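Nrps/pks (Streptomyces albus, PDB 4OPE) probably acts as a ketosynthase domain of an AT-less modular polyketide synthase, catalysing decarboxylative condensation during chain elongation in oxazolomycin biosynthesis. Local coordinates at residues Ala21-Leu24 / Trp28-Leu31; His104-Ala109 / Phe163-Pro168; Pro209-Gln214 / Tyr237-Gly242; Val321-Leu326 / Asp389-Arg394; Thr362-Gln367 / Val431-Ser436. All coordinates share one frame; numbering follows the deposited sequence.

Interaction 1 (Ala21-Leu24 / Trp28-Leu31); sequences ADDL and WRNL
The capped N-terminal turn of helix 24-33 joins Leu24 to Trp28, in the part of the ketosynthase that follows strand 9-17. Leu24 O accepts from Trp28 N at 2.9 Å, an i-to-i+4 bond with an N-H...O angle of 147°. One residue earlier, Asp23 occupies the N-cap position and its OD1 takes the backbone N of Gln26, so the start of the helix is closed by a side chain. Asp23 OD1 also lies near the Arg29 guanidinium, but at 4.4 Å from Arg29 NH2 and well out of its plane the two share only an attraction of opposite charges. Arg29 makes its salt bridge with Glu475 through NH1, and its NH2 hydrogen-bonds Gln26 OE1. Trp28 sends its indole away from the loop, CG anti to the backbone N (chi1 176°), where it stacks on His370 and packs on Leu366 of helix 356-370. The Trp28 CB, placed by the helix backbone, lies 3.5 Å from Leu24 O. Further along the helix, Asn30 points back at the loop. Its OD1 is held by Arg35 and its ND2 by Lys20 O, two bonds that fix the turn of the amide and tie the buried group to the chain before and after the contact. In that setting Asn30 ND2 lies 4.0 Å from the methyl CB of Ala21.

Interaction 2 (His104-Ala109 / Phe163-Pro168); sequences HLLEDA and FDFDGP
Leu106 and Phe163 mark the closest backbone approach, their CA atoms 10.0 Å apart, so side chains alone bridge helix 93-108 and the chain leaving helix 152-163. That helix ends in a Schellman motif: Asp164 takes up positive phi (61°) and bonds run back into the last turn. The chain then heads for strand 169-173, one of the two outermost strands, within this chain, of the thiolase-type sheet. Past this helix end, Phe163 and Phe165 both point toward helix 93-108, with the CB of Phe163 lying over the centre of one face of the Phe165 ring. Each phenylalanine has its CG anti to its own carbonyl carbon (chi1 -70° and -67°), which extends the two rings toward Leu106. All three residues are buried, and the join is purely apolar. The Leu106 and Phe163 side chains run alongside one another in opposite senses, and the CD2 methyl of Leu106 meets the ring at an oblique angle, 3.5 Å from CD2 and 3.7 Å from CE2 of Phe163. Leu116 of helix 113-116 touches both Leu106 and Phe165, while Thr121 and Val123 of strand 121-126 pack on Phe165. Asp164 turns outward to the dimer partner, where its OD1 bonds Ala275 N of the second subunit. The same Leu106 CD2 methyl also reaches the edge of the second ring, near its plane, 4.1 Å from Phe165 CZ.

Interaction 3 (Pro209-Gln214 / Tyr237-Gly242); sequences PLKYLQ and YVPAEG
Buried van der Waals packing joins Tyr212 and Lys211 to Pro239, setting helix 210-217 against the extended chain that runs into strand 242-250. Pro239 is the only residue of its segment to make close contacts, and its pyrrolidine ring is met from two neighbouring helix positions. Tyr212 approaches from the opposite direction with the phenol end of its ring: CZ lies 3.8 Å from Pro239 CG, and OH 3.7 Å from Pro239 CD, the proline carbons sitting obliquely to the aromatic plane. The hydroxyl is also held by a hydrogen bond with Trp66 O, which anchors the far end of the ring. A phenylalanine in place of Tyr212, lacking the hydroxyl, would probably leave Trp66 O without this mate and the Pro239 ring less closely packed. Lys211 slides past Pro239 in an antiparallel sense. Its CG is anti to the backbone N (chi1 -180°) and its chain bends at chi3 (80°), bringing CE to 4.0 Å from Pro239 CB. Beyond that methylene the ammonium group is satisfied elsewhere, in a salt bridge with Glu353 and a hydrogen bond with Ser206. Leu213 of the same helix packs on Ala140 of the second subunit. The arrangement is a helix-to-loop packing of the condensing-enzyme fold, in which the loop leads directly into a strand of the central sheet.

Interaction 4 (Val321-Leu326 / Asp389-Arg394); sequences VEITGL and DATPFR
Leu326 holds its CG anti to the carbonyl carbon (chi1 -74°), and Phe393 does the same with its own CG (chi1 -51°). Both torsions turn the groups toward each other, and the two side chains meet at a slant. Through them helix 318-329 packs on strand 393-395, an outermost strand, within this chain, of the mixed sheet of the thiolase-type fold. The CD1 methyl of Leu326 stands over one face of the Phe393 ring, offset toward the rim, in a CH-pi contact 4.1 Å from the centroid. The stem follows: Leu326 CB is 3.7 Å from Phe393 CZ. With only CB left, as in an alanine here in place of Leu326, the face of the Phe393 ring would probably lose its CH-pi partner and a gap would open beside strand 393-395. On the neighbouring turn, Ile323 CG2 meets Thr391 CG2 at 4.2 Å, the two side chains crossing at about a right angle. The Thr391 hydroxyl accepts from Phe393 N at 3.1 Å through OG1, forming an ST turn, and is hydrogen-bonded with Leu388 O. Arg394 folds back and NH1 donates to both Thr391 O and Phe393 O, the latter at 2.9 Å. Ile291 of helix 284-298 also touches Leu326, while Ile340 and Ile342 of the adjacent strand pack on Phe393. Across the interface the attraction is therefore dispersive and CH-pi; the polar groups of Thr391 and Arg394 are bonded within their own segment and to Leu388, leaving the contact itself apolar.

Interaction 5 (Thr362-Gln367 / Val431-Ser436); sequences TKVLLQ and VILEES
Apolar contacts carry the whole of this junction, all of them made to one methyl of Leu433 by Leu365 and Val364. Leu433 projects from strand 427-434 toward helix 356-370, its CG anti to the carbonyl carbon (chi1 -58°), and its CD1 touches two consecutive residues of the helix. Leu365 CD2 is the nearer partner, 4.1 Å from Leu433 CD1, with the two leucine side chains crossing at about a right angle. Val364 CG1 comes within 4.4 Å of the same Leu433 CD1, a looser touch. The backbones stay well apart, 8.6 Å between the CA atoms of Val364 and Leu433, a spacing filled by branched side chains. The surroundings continue the same chemistry: Val265 of strand 263-272 touches Leu433, Ala263 touches Leu365, and Ala417 and Ile419 of strand 416-422 touch Val364.

Polar side chains take no part in the contact; their partners lie elsewhere, as in the salt bridges of Lys363 with Glu309 and of Glu434 with Arg266. Backbone hydrogen bonds of Leu433 with Ala417 and of Ile432 with Ser267 set the strand between its two neighbours. A helix lying across a sheet through aliphatic residues, with helix 24-33 packed on another side of helix 356-370, is the layered alpha-beta architecture of the thiolase fold.

Overall arrangement
Along the chain interactions 1, 2 and 3 follow one another, whereas 4 and 5 alternate their segments, interaction 5 opening before interaction 4 closes. Interactions 1 and 5 touch, although their centres are 16 Å apart: helix 24-33 lies against helix 356-370, with Leu24 CD1 3.4 Å from Thr362 CG2. Interactions 4 and 5 reach the same mixed sheet, at strands 393-395 and 427-434, with centres 21 Å apart. Interactions 2 and 4 are farthest separated, about 38 Å between centres, on opposite sides of the chain's centre. Interactions 2 and 3 both border the second subunit. Interactions 4 and 5 fasten helices onto the sheet, while 1 to 3 join helices to loops and helix ends around it.

Interaction 1 (Ala21-Leu24 / Trp28-Leu31)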
# COMPACT_ATOMS: atom_id res chain seq x y z
N ALA A 21 -19.63 12.74 13.82
CA ALA A 21 -18.56 13.03 14.76
C ALA A 21 -17.46 13.77 14.00
O ALA A 21 -16.63 13.16 13.31
CB ALA A 21 -18.05 11.76 15.40
N ASP A 22 -17.46 15.09 14.12
CA ASP A 22 -16.47 15.89 13.40
C ASP A 22 -15.15 16.01 14.15
O ASP A 22 -14.15 16.42 13.60
CB ASP A 22 -17.04 17.25 13.01
CG ASP A 22 -17.88 17.16 11.71
OD1 ASP A 22 -17.53 16.32 10.78
OD2 ASP A 22 -18.87 17.93 11.62
N ASP A 23 -15.15 15.58 15.40
CA ASP A 23 -13.93 15.38 16.14
C ASP A 23 -14.19 14.30 17.17
O ASP A 23 -15.32 13.91 17.42
CB ASP A 23 -13.52 16.70 16.81
CG ASP A 23 -14.67 17.34 17.63
OD1 ASP A 23 -15.36 16.70 18.43
OD2 ASP A 23 -14.87 18.54 17.47
N LEU A 24 -13.12 13.88 17.81
CA LEU A 24 -13.14 12.78 18.73
C LEU A 24 -13.89 13.02 20.02
O LEU A 24 -14.30 12.04 20.67
CB LEU A 24 -11.73 12.35 19.06
CG LEU A 24 -10.91 11.78 17.90
CD1 LEU A 24 -9.94 10.72 18.44
CD2 LEU A 24 -11.75 11.21 16.78
N TRP A 28 -16.66 10.43 21.05
CA TRP A 28 -16.72 9.80 22.37
C TRP A 28 -18.11 9.88 22.96
O TRP A 28 -18.61 8.89 23.40
CB TRP A 28 -15.70 10.36 23.34
CG TRP A 28 -15.87 9.74 24.69
CD1 TRP A 28 -16.26 10.37 25.85
CD2 TRP A 28 -15.71 8.35 25.04
NE1 TRP A 28 -16.33 9.47 26.87
CE2 TRP A 28 -16.00 8.23 26.42
CE3 TRP A 28 -15.36 7.21 24.32
CZ2 TRP A 28 -15.92 7.02 27.09
CZ3 TRP A 28 -15.26 5.97 25.02
CH2 TRP A 28 -15.55 5.90 26.37
N ARG A 29 -18.70 11.06 22.94
CA ARG A 29 -20.09 11.28 23.31
C ARG A 29 -21.01 10.22 22.67
O ARG A 29 -21.84 9.57 23.37
CB ARG A 29 -20.53 12.64 22.77
CG ARG A 29 -21.12 13.64 23.75
CD ARG A 29 -20.22 14.87 23.98
NE ARG A 29 -19.86 15.57 22.74
CZ ARG A 29 -18.86 16.45 22.63
NH1 ARG A 29 -18.09 16.76 23.68
NH2 ARG A 29 -18.60 17.00 21.45
N ASN A 30 -20.85 10.05 21.34
CA ASN A 30 -21.69 9.14 20.58
C ASN A 30 -21.51 7.70 20.98
O ASN A 30 -22.47 6.97 21.11
CB ASN A 30 -21.40 9.26 19.10
CG ASN A 30 -21.82 10.59 18.54
OD1 ASN A 30 -22.40 11.44 19.24
ND2 ASN A 30 -21.51 10.80 17.24
N LEU A 31 -20.26 7.26 21.13
CA LEU A 31 -19.99 5.90 21.64
C LEU A 31 -20.58 5.76 23.01
O LEU A 31 -21.16 4.75 23.31
CB LEU A 31 -18.49 5.64 21.78
CG LEU A 31 -17.73 5.62 20.46
CD1 LEU A 31 -16.24 5.89 20.67
CD2 LEU A 31 -17.92 4.30 19.75

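Interaction 2 (His104-Ala109 / Phe163-Pro168)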
# COMPACT_ATOMS: atom_id res chain seq x y z
N HIS A 104 -4.69 17.80 12.36
CA HIS A 104 -5.27 17.68 13.67
C HIS A 104 -4.57 16.64 14.52
O HIS A 104 -4.50 16.79 15.74
CB HIS A 104 -6.74 17.41 13.58
CG HIS A 104 -7.53 18.57 13.08
ND1 HIS A 104 -8.59 18.43 12.21
CD2 HIS A 104 -7.42 19.89 13.33
CE1 HIS A 104 -9.11 19.61 11.95
NE2 HIS A 104 -8.42 20.52 12.63
N LEU A 105 -4.02 15.61 13.90
CA LEU A 105 -3.24 14.63 14.64
C LEU A 105 -2.05 15.30 15.35
O LEU A 105 -1.76 15.02 16.56
CB LEU A 105 -2.72 13.54 13.69
CG LEU A 105 -1.62 12.58 14.15
CD1 LEU A 105 -2.20 11.82 15.31
CD2 LEU A 105 -1.20 11.58 13.07
N LEU A 106 -1.33 16.17 14.63
CA LEU A 106 -0.14 16.78 15.23
C LEU A 106 -0.55 17.65 16.40
O LEU A 106 0.07 17.63 17.47
CB LEU A 106 0.61 17.54 14.20
CG LEU A 106 1.75 16.80 13.51
CD1 LEU A 106 1.59 15.31 13.33
CD2 LEU A 106 2.03 17.49 12.20
N GLU A 107 -1.67 18.35 16.25
CA GLU A 107 -2.19 19.12 17.37
C GLU A 107 -2.57 18.24 18.54
O GLU A 107 -2.26 18.55 19.68
CB GLU A 107 -3.36 20.00 16.93
CG GLU A 107 -2.93 20.98 15.85
CD GLU A 107 -3.97 22.04 15.54
OE1 GLU A 107 -5.22 21.70 15.63
OE2 GLU A 107 -3.53 23.19 15.19
N ASP A 108 -3.17 17.09 18.28
CA ASP A 108 -3.54 16.23 19.40
C ASP A 108 -2.31 15.65 20.10
O ASP A 108 -2.28 15.53 21.29
CB ASP A 108 -4.50 15.13 18.99
CG ASP A 108 -4.93 14.26 20.17
OD1 ASP A 108 -5.77 14.69 21.02
OD2 ASP A 108 -4.42 13.12 20.22
N ALA A 109 -1.28 15.32 19.35
CA ALA A 109 -0.04 14.91 19.94
C ALA A 109 0.75 16.03 20.62
O ALA A 109 1.81 15.72 21.14
CB ALA A 109 0.84 14.29 18.86
N PHE A 163 3.95 18.42 5.14
CA PHE A 163 4.42 18.43 6.54
C PHE A 163 5.91 18.20 6.65
O PHE A 163 6.45 18.16 7.76
CB PHE A 163 3.72 17.31 7.32
CG PHE A 163 2.28 17.58 7.54
CD1 PHE A 163 1.35 17.26 6.59
CD2 PHE A 163 1.85 18.15 8.72
CE1 PHE A 163 -0.00 17.52 6.82
CE2 PHE A 163 0.50 18.42 8.94
CZ PHE A 163 -0.42 18.12 7.98
N ASP A 164 6.56 18.03 5.51
CA ASP A 164 7.97 17.76 5.41
C ASP A 164 8.34 16.48 6.11
O ASP A 164 9.19 16.44 7.01
CB ASP A 164 8.78 18.95 5.94
CG ASP A 164 10.25 18.94 5.47
OD1 ASP A 164 10.63 18.09 4.63
OD2 ASP A 164 11.04 19.76 5.98
N PHE A 165 7.67 15.41 5.71
CA PHE A 165 7.97 14.10 6.26
C PHE A 165 8.78 13.31 5.23
O PHE A 165 8.27 12.94 4.16
CB PHE A 165 6.66 13.36 6.63
CG PHE A 165 5.89 13.97 7.77
CD1 PHE A 165 6.52 14.78 8.71
CD2 PHE A 165 4.53 13.72 7.90
CE1 PHE A 165 5.80 15.33 9.74
CE2 PHE A 165 3.82 14.25 8.93
CZ PHE A 165 4.45 15.07 9.86
N ASP A 166 10.04 13.06 5.54
CA ASP A 166 10.95 12.50 4.53
C ASP A 166 11.31 11.06 4.86
O ASP A 166 12.26 10.52 4.37
CB ASP A 166 12.16 13.42 4.29
CG ASP A 166 13.07 13.57 5.52
OD1 ASP A 166 12.82 12.95 6.59
OD2 ASP A 166 14.08 14.34 5.38
N GLY A 167 10.51 10.43 5.70
CA GLY A 167 10.50 8.99 5.82
C GLY A 167 9.70 8.36 4.70
O GLY A 167 9.25 9.04 3.75
N PRO A 168 9.50 7.05 4.79
CA PRO A 168 8.67 6.31 3.87
C PRO A 168 7.33 6.97 3.71
O PRO A 168 6.75 7.43 4.69
CB PRO A 168 8.47 4.97 4.57
CG PRO A 168 9.61 4.85 5.50
CD PRO A 168 9.97 6.24 5.92

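Interaction 3 (Pro209-Gln214 / Tyr237-Gly242)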
# COMPACT_ATOMS: atom_id res chain seq x y z
N PRO A 209 -22.22 6.89 -6.18
CA PRO A 209 -23.25 5.86 -6.08
C PRO A 209 -22.89 4.48 -6.65
O PRO A 209 -23.51 3.50 -6.30
CB PRO A 209 -24.43 6.46 -6.87
CG PRO A 209 -23.83 7.49 -7.77
CD PRO A 209 -22.71 8.06 -6.96
N LEU A 210 -21.93 4.41 -7.56
CA LEU A 210 -21.42 3.13 -8.10
C LEU A 210 -21.12 2.12 -7.02
O LEU A 210 -21.49 0.97 -7.16
CB LEU A 210 -20.17 3.42 -8.92
CG LEU A 210 -19.47 2.45 -9.90
CD1 LEU A 210 -18.67 1.38 -9.20
CD2 LEU A 210 -20.46 1.83 -10.85
N LYS A 211 -20.49 2.56 -5.91
CA LYS A 211 -20.16 1.63 -4.80
C LYS A 211 -21.40 0.88 -4.29
O LYS A 211 -21.33 -0.29 -3.92
CB LYS A 211 -19.53 2.36 -3.62
CG LYS A 211 -19.18 1.40 -2.47
CD LYS A 211 -18.22 1.95 -1.44
CE LYS A 211 -18.92 2.86 -0.45
NZ LYS A 211 -17.95 3.68 0.34
N TYR A 212 -22.52 1.58 -4.24
CA TYR A 212 -23.73 0.99 -3.70
C TYR A 212 -24.28 -0.02 -4.68
O TYR A 212 -24.82 -1.01 -4.25
CB TYR A 212 -24.75 2.07 -3.31
CG TYR A 212 -24.56 2.60 -1.89
CD1 TYR A 212 -23.48 3.44 -1.53
CD2 TYR A 212 -25.43 2.24 -0.91
CE1 TYR A 212 -23.32 3.89 -0.22
CE2 TYR A 212 -25.28 2.67 0.40
CZ TYR A 212 -24.24 3.50 0.75
OH TYR A 212 -24.19 3.90 2.08
N LEU A 213 -24.09 0.17 -5.99
CA LEU A 213 -24.47 -0.88 -6.96
C LEU A 213 -23.56 -2.10 -6.93
O LEU A 213 -24.03 -3.22 -6.87
CB LEU A 213 -24.56 -0.33 -8.38
CG LEU A 213 -25.71 0.66 -8.51
CD1 LEU A 213 -25.63 1.26 -9.87
CD2 LEU A 213 -27.08 0.04 -8.32
N GLN A 214 -22.27 -1.87 -6.97
CA GLN A 214 -21.29 -2.94 -6.80
C GLN A 214 -21.61 -3.77 -5.53
O GLN A 214 -21.64 -4.99 -5.56
CB GLN A 214 -19.92 -2.30 -6.68
CG GLN A 214 -18.81 -2.90 -7.49
CD GLN A 214 -17.60 -1.97 -7.57
OE1 GLN A 214 -17.44 -1.00 -6.79
NE2 GLN A 214 -16.71 -2.28 -8.53
N TYR A 237 -23.67 -5.63 5.82
CA TYR A 237 -23.21 -4.44 6.51
C TYR A 237 -23.71 -3.18 5.87
O TYR A 237 -24.44 -3.21 4.91
CB TYR A 237 -21.68 -4.45 6.59
CG TYR A 237 -20.94 -4.42 5.28
CD1 TYR A 237 -20.52 -5.58 4.70
CD2 TYR A 237 -20.59 -3.22 4.67
CE1 TYR A 237 -19.79 -5.58 3.53
CE2 TYR A 237 -19.86 -3.22 3.48
CZ TYR A 237 -19.47 -4.42 2.94
OH TYR A 237 -18.76 -4.49 1.77
N VAL A 238 -23.33 -2.06 6.44
CA VAL A 238 -23.63 -0.77 5.85
C VAL A 238 -22.34 0.07 5.71
O VAL A 238 -21.57 0.19 6.64
CB VAL A 238 -24.70 -0.04 6.68
CG1 VAL A 238 -24.30 0.11 8.11
CG2 VAL A 238 -24.98 1.32 6.11
N PRO A 239 -22.10 0.64 4.54
CA PRO A 239 -20.89 1.43 4.39
C PRO A 239 -20.88 2.66 5.29
O PRO A 239 -21.91 3.26 5.59
CB PRO A 239 -20.91 1.86 2.91
CG PRO A 239 -21.86 0.94 2.25
CD PRO A 239 -22.90 0.70 3.31
N ALA A 240 -19.70 3.03 5.71
CA ALA A 240 -19.55 4.27 6.41
C ALA A 240 -18.27 4.99 6.01
O ALA A 240 -17.32 4.36 5.53
CB ALA A 240 -19.53 4.01 7.89
N GLU A 241 -18.29 6.31 6.21
CA GLU A 241 -17.19 7.16 5.84
C GLU A 241 -16.30 7.49 7.06
O GLU A 241 -16.73 7.44 8.21
CB GLU A 241 -17.73 8.43 5.25
CG GLU A 241 -18.41 8.25 3.91
CD GLU A 241 -18.91 9.58 3.33
OE1 GLU A 241 -18.80 9.81 2.12
OE2 GLU A 241 -19.41 10.41 4.10
N GLY A 242 -15.04 7.78 6.82
CA GLY A 242 -14.18 8.16 7.92
C GLY A 242 -12.76 8.48 7.52
O GLY A 242 -12.28 8.09 6.46

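Interaction 4 (Val321-Leu326 / Asp389-Arg394)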
# COMPACT_ATOMS: atom_id res chain seq x y z
N VAL A 321 -17.91 -17.01 12.17
CA VAL A 321 -16.54 -17.32 11.80
C VAL A 321 -15.55 -16.57 12.69
O VAL A 321 -14.54 -17.14 13.08
CB VAL A 321 -16.29 -17.01 10.31
CG1 VAL A 321 -14.80 -16.95 9.96
CG2 VAL A 321 -17.00 -18.06 9.47
N GLU A 322 -15.85 -15.32 13.02
CA GLU A 322 -14.97 -14.55 13.89
C GLU A 322 -14.86 -15.21 15.26
O GLU A 322 -13.78 -15.33 15.84
CB GLU A 322 -15.44 -13.12 14.01
CG GLU A 322 -14.50 -12.25 14.83
CD GLU A 322 -14.68 -10.73 14.64
OE1 GLU A 322 -15.71 -10.28 14.06
OE2 GLU A 322 -13.76 -9.97 15.09
N ILE A 323 -15.98 -15.67 15.77
CA ILE A 323 -15.94 -16.32 17.05
C ILE A 323 -15.14 -17.64 17.00
O ILE A 323 -14.37 -17.96 17.91
CB ILE A 323 -17.34 -16.54 17.62
CG1 ILE A 323 -18.09 -15.22 17.73
CG2 ILE A 323 -17.23 -17.13 19.00
CD1 ILE A 323 -17.38 -14.17 18.58
N THR A 324 -15.32 -18.40 15.95
CA THR A 324 -14.58 -19.62 15.82
C THR A 324 -13.09 -19.35 15.73
O THR A 324 -12.32 -20.10 16.29
CB THR A 324 -14.99 -20.31 14.55
OG1 THR A 324 -16.41 -20.46 14.58
CG2 THR A 324 -14.30 -21.65 14.41
N GLY A 325 -12.68 -18.31 15.02
CA GLY A 325 -11.27 -17.93 14.94
C GLY A 325 -10.70 -17.66 16.31
O GLY A 325 -9.61 -18.14 16.65
N LEU A 326 -11.44 -16.91 17.12
CA LEU A 326 -11.03 -16.57 18.45
C LEU A 326 -10.86 -17.81 19.29
O LEU A 326 -9.82 -17.98 19.93
CB LEU A 326 -12.03 -15.64 19.11
CG LEU A 326 -12.03 -14.19 18.60
CD1 LEU A 326 -13.31 -13.53 18.99
CD2 LEU A 326 -10.89 -13.39 19.19
N ASP A 389 -21.61 -18.42 24.91
CA ASP A 389 -21.66 -18.73 26.33
C ASP A 389 -20.69 -19.84 26.65
O ASP A 389 -20.18 -19.94 27.77
CB ASP A 389 -23.10 -19.09 26.71
CG ASP A 389 -24.15 -18.27 25.90
OD1 ASP A 389 -24.29 -18.52 24.67
OD2 ASP A 389 -24.80 -17.37 26.49
N ALA A 390 -20.40 -20.64 25.63
CA ALA A 390 -19.30 -21.62 25.67
C ALA A 390 -17.90 -20.98 25.60
O ALA A 390 -16.87 -21.65 25.75
CB ALA A 390 -19.47 -22.60 24.52
N THR A 391 -17.89 -19.67 25.36
CA THR A 391 -16.67 -18.90 25.20
C THR A 391 -16.56 -17.88 26.33
O THR A 391 -17.53 -17.64 27.07
CB THR A 391 -16.59 -18.17 23.83
OG1 THR A 391 -17.33 -16.94 23.87
CG2 THR A 391 -17.17 -19.04 22.74
N PRO A 392 -15.38 -17.28 26.43
CA PRO A 392 -15.14 -16.23 27.37
C PRO A 392 -15.86 -14.91 27.06
O PRO A 392 -15.98 -14.07 27.95
CB PRO A 392 -13.63 -16.02 27.26
CG PRO A 392 -13.12 -17.32 26.78
CD PRO A 392 -14.14 -17.77 25.82
N PHE A 393 -16.34 -14.74 25.84
CA PHE A 393 -16.74 -13.43 25.36
C PHE A 393 -18.14 -13.08 25.76
O PHE A 393 -18.99 -13.88 25.71
CB PHE A 393 -16.59 -13.34 23.82
CG PHE A 393 -15.24 -13.79 23.35
CD1 PHE A 393 -14.13 -12.99 23.55
CD2 PHE A 393 -15.07 -15.03 22.80
CE1 PHE A 393 -12.87 -13.40 23.17
CE2 PHE A 393 -13.81 -15.46 22.44
CZ PHE A 393 -12.70 -14.65 22.62
N ARG A 394 -18.36 -11.84 26.16
CA ARG A 394 -19.70 -11.34 26.41
C ARG A 394 -19.86 -10.01 25.70
O ARG A 394 -19.01 -9.12 25.80
CB ARG A 394 -19.98 -11.19 27.91
CG ARG A 394 -19.88 -12.48 28.71
CD ARG A 394 -20.96 -13.55 28.40
NE ARG A 394 -20.71 -14.78 29.19
CZ ARG A 394 -20.01 -15.85 28.79
NH1 ARG A 394 -19.50 -15.98 27.57
NH2 ARG A 394 -19.84 -16.84 29.66

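Interaction 5 (Thr362-Gln367 / Val431-Ser436)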
# COMPACT_ATOMS: atom_id res chain seq x y z
N THR A 362 -9.46 3.89 17.50
CA THR A 362 -9.77 5.12 18.17
C THR A 362 -10.74 4.84 19.29
O THR A 362 -10.60 5.33 20.42
CB THR A 362 -10.35 6.14 17.20
OG1 THR A 362 -9.38 6.43 16.19
CG2 THR A 362 -10.69 7.44 17.88
N LYS A 363 -11.72 3.99 19.02
CA LYS A 363 -12.66 3.62 20.07
C LYS A 363 -11.95 3.03 21.26
O LYS A 363 -12.29 3.32 22.36
CB LYS A 363 -13.66 2.63 19.54
CG LYS A 363 -14.71 2.27 20.55
CD LYS A 363 -15.05 0.81 20.33
CE LYS A 363 -16.45 0.50 20.79
NZ LYS A 363 -16.67 -0.98 20.73
N VAL A 364 -10.97 2.19 21.05
CA VAL A 364 -10.23 1.62 22.18
C VAL A 364 -9.40 2.68 22.94
O VAL A 364 -9.41 2.74 24.18
CB VAL A 364 -9.31 0.52 21.67
CG1 VAL A 364 -8.34 0.05 22.76
CG2 VAL A 364 -10.16 -0.63 21.19
N LEU A 365 -8.69 3.51 22.20
CA LEU A 365 -7.93 4.56 22.85
C LEU A 365 -8.82 5.38 23.76
O LEU A 365 -8.42 5.73 24.84
CB LEU A 365 -7.24 5.45 21.83
CG LEU A 365 -6.23 4.71 20.96
CD1 LEU A 365 -5.58 5.63 19.94
CD2 LEU A 365 -5.17 4.00 21.79
N LEU A 366 -10.00 5.74 23.32
CA LEU A 366 -10.92 6.52 24.14
C LEU A 366 -11.36 5.70 25.32
O LEU A 366 -11.51 6.22 26.40
CB LEU A 366 -12.15 6.98 23.34
CG LEU A 366 -11.74 8.00 22.28
CD1 LEU A 366 -12.75 8.21 21.16
CD2 LEU A 366 -11.37 9.30 23.01
N GLN A 367 -11.57 4.42 25.13
CA GLN A 367 -11.93 3.59 26.27
C GLN A 367 -10.80 3.65 27.34
O GLN A 367 -11.07 3.89 28.52
CB GLN A 367 -12.30 2.17 25.82
CG GLN A 367 -13.66 2.14 25.15
CD GLN A 367 -14.22 0.75 24.86
OE1 GLN A 367 -15.42 0.56 24.71
NE2 GLN A 367 -13.36 -0.23 24.80
N VAL A 431 -4.18 -6.22 16.23
CA VAL A 431 -3.30 -5.45 17.12
C VAL A 431 -3.69 -5.49 18.61
O VAL A 431 -4.85 -5.42 18.97
CB VAL A 431 -3.09 -4.00 16.62
CG1 VAL A 431 -4.38 -3.34 16.25
CG2 VAL A 431 -2.42 -3.14 17.68
N ILE A 432 -2.67 -5.66 19.46
CA ILE A 432 -2.79 -5.66 20.90
C ILE A 432 -2.25 -4.35 21.47
O ILE A 432 -1.09 -3.98 21.21
CB ILE A 432 -1.95 -6.77 21.53
CG1 ILE A 432 -2.10 -8.11 20.79
CG2 ILE A 432 -2.38 -7.00 22.95
CD1 ILE A 432 -3.37 -8.88 21.03
N LEU A 433 -3.09 -3.65 22.24
CA LEU A 433 -2.69 -2.41 22.91
C LEU A 433 -2.73 -2.49 24.43
O LEU A 433 -3.45 -3.30 25.03
CB LEU A 433 -3.59 -1.27 22.46
CG LEU A 433 -3.61 -1.03 20.97
CD1 LEU A 433 -4.50 0.15 20.66
CD2 LEU A 433 -2.24 -0.74 20.40
N GLU A 434 -1.94 -1.65 25.08
CA GLU A 434 -1.93 -1.58 26.52
C GLU A 434 -2.01 -0.14 26.91
O GLU A 434 -1.33 0.71 26.34
CB GLU A 434 -0.66 -2.23 27.07
CG GLU A 434 -0.60 -2.39 28.57
CD GLU A 434 0.71 -3.03 29.06
OE1 GLU A 434 0.66 -3.84 30.01
OE2 GLU A 434 1.78 -2.74 28.50
N GLU A 435 -2.89 0.13 27.86
CA GLU A 435 -3.03 1.42 28.51
C GLU A 435 -1.71 1.86 29.08
O GLU A 435 -0.92 1.01 29.47
CB GLU A 435 -4.03 1.26 29.64
CG GLU A 435 -4.27 2.48 30.48
CD GLU A 435 -5.14 2.19 31.69
OE1 GLU A 435 -5.21 1.00 32.11
OE2 GLU A 435 -5.74 3.16 32.25
N SER A 436 -1.46 3.18 29.14
CA SER A 436 -0.23 3.74 29.70
C SER A 436 -0.48 4.43 31.03
O SER A 436 -1.38 5.28 31.13
CB SER A 436 0.31 4.79 28.76
OG SER A 436 -0.44 5.99 28.90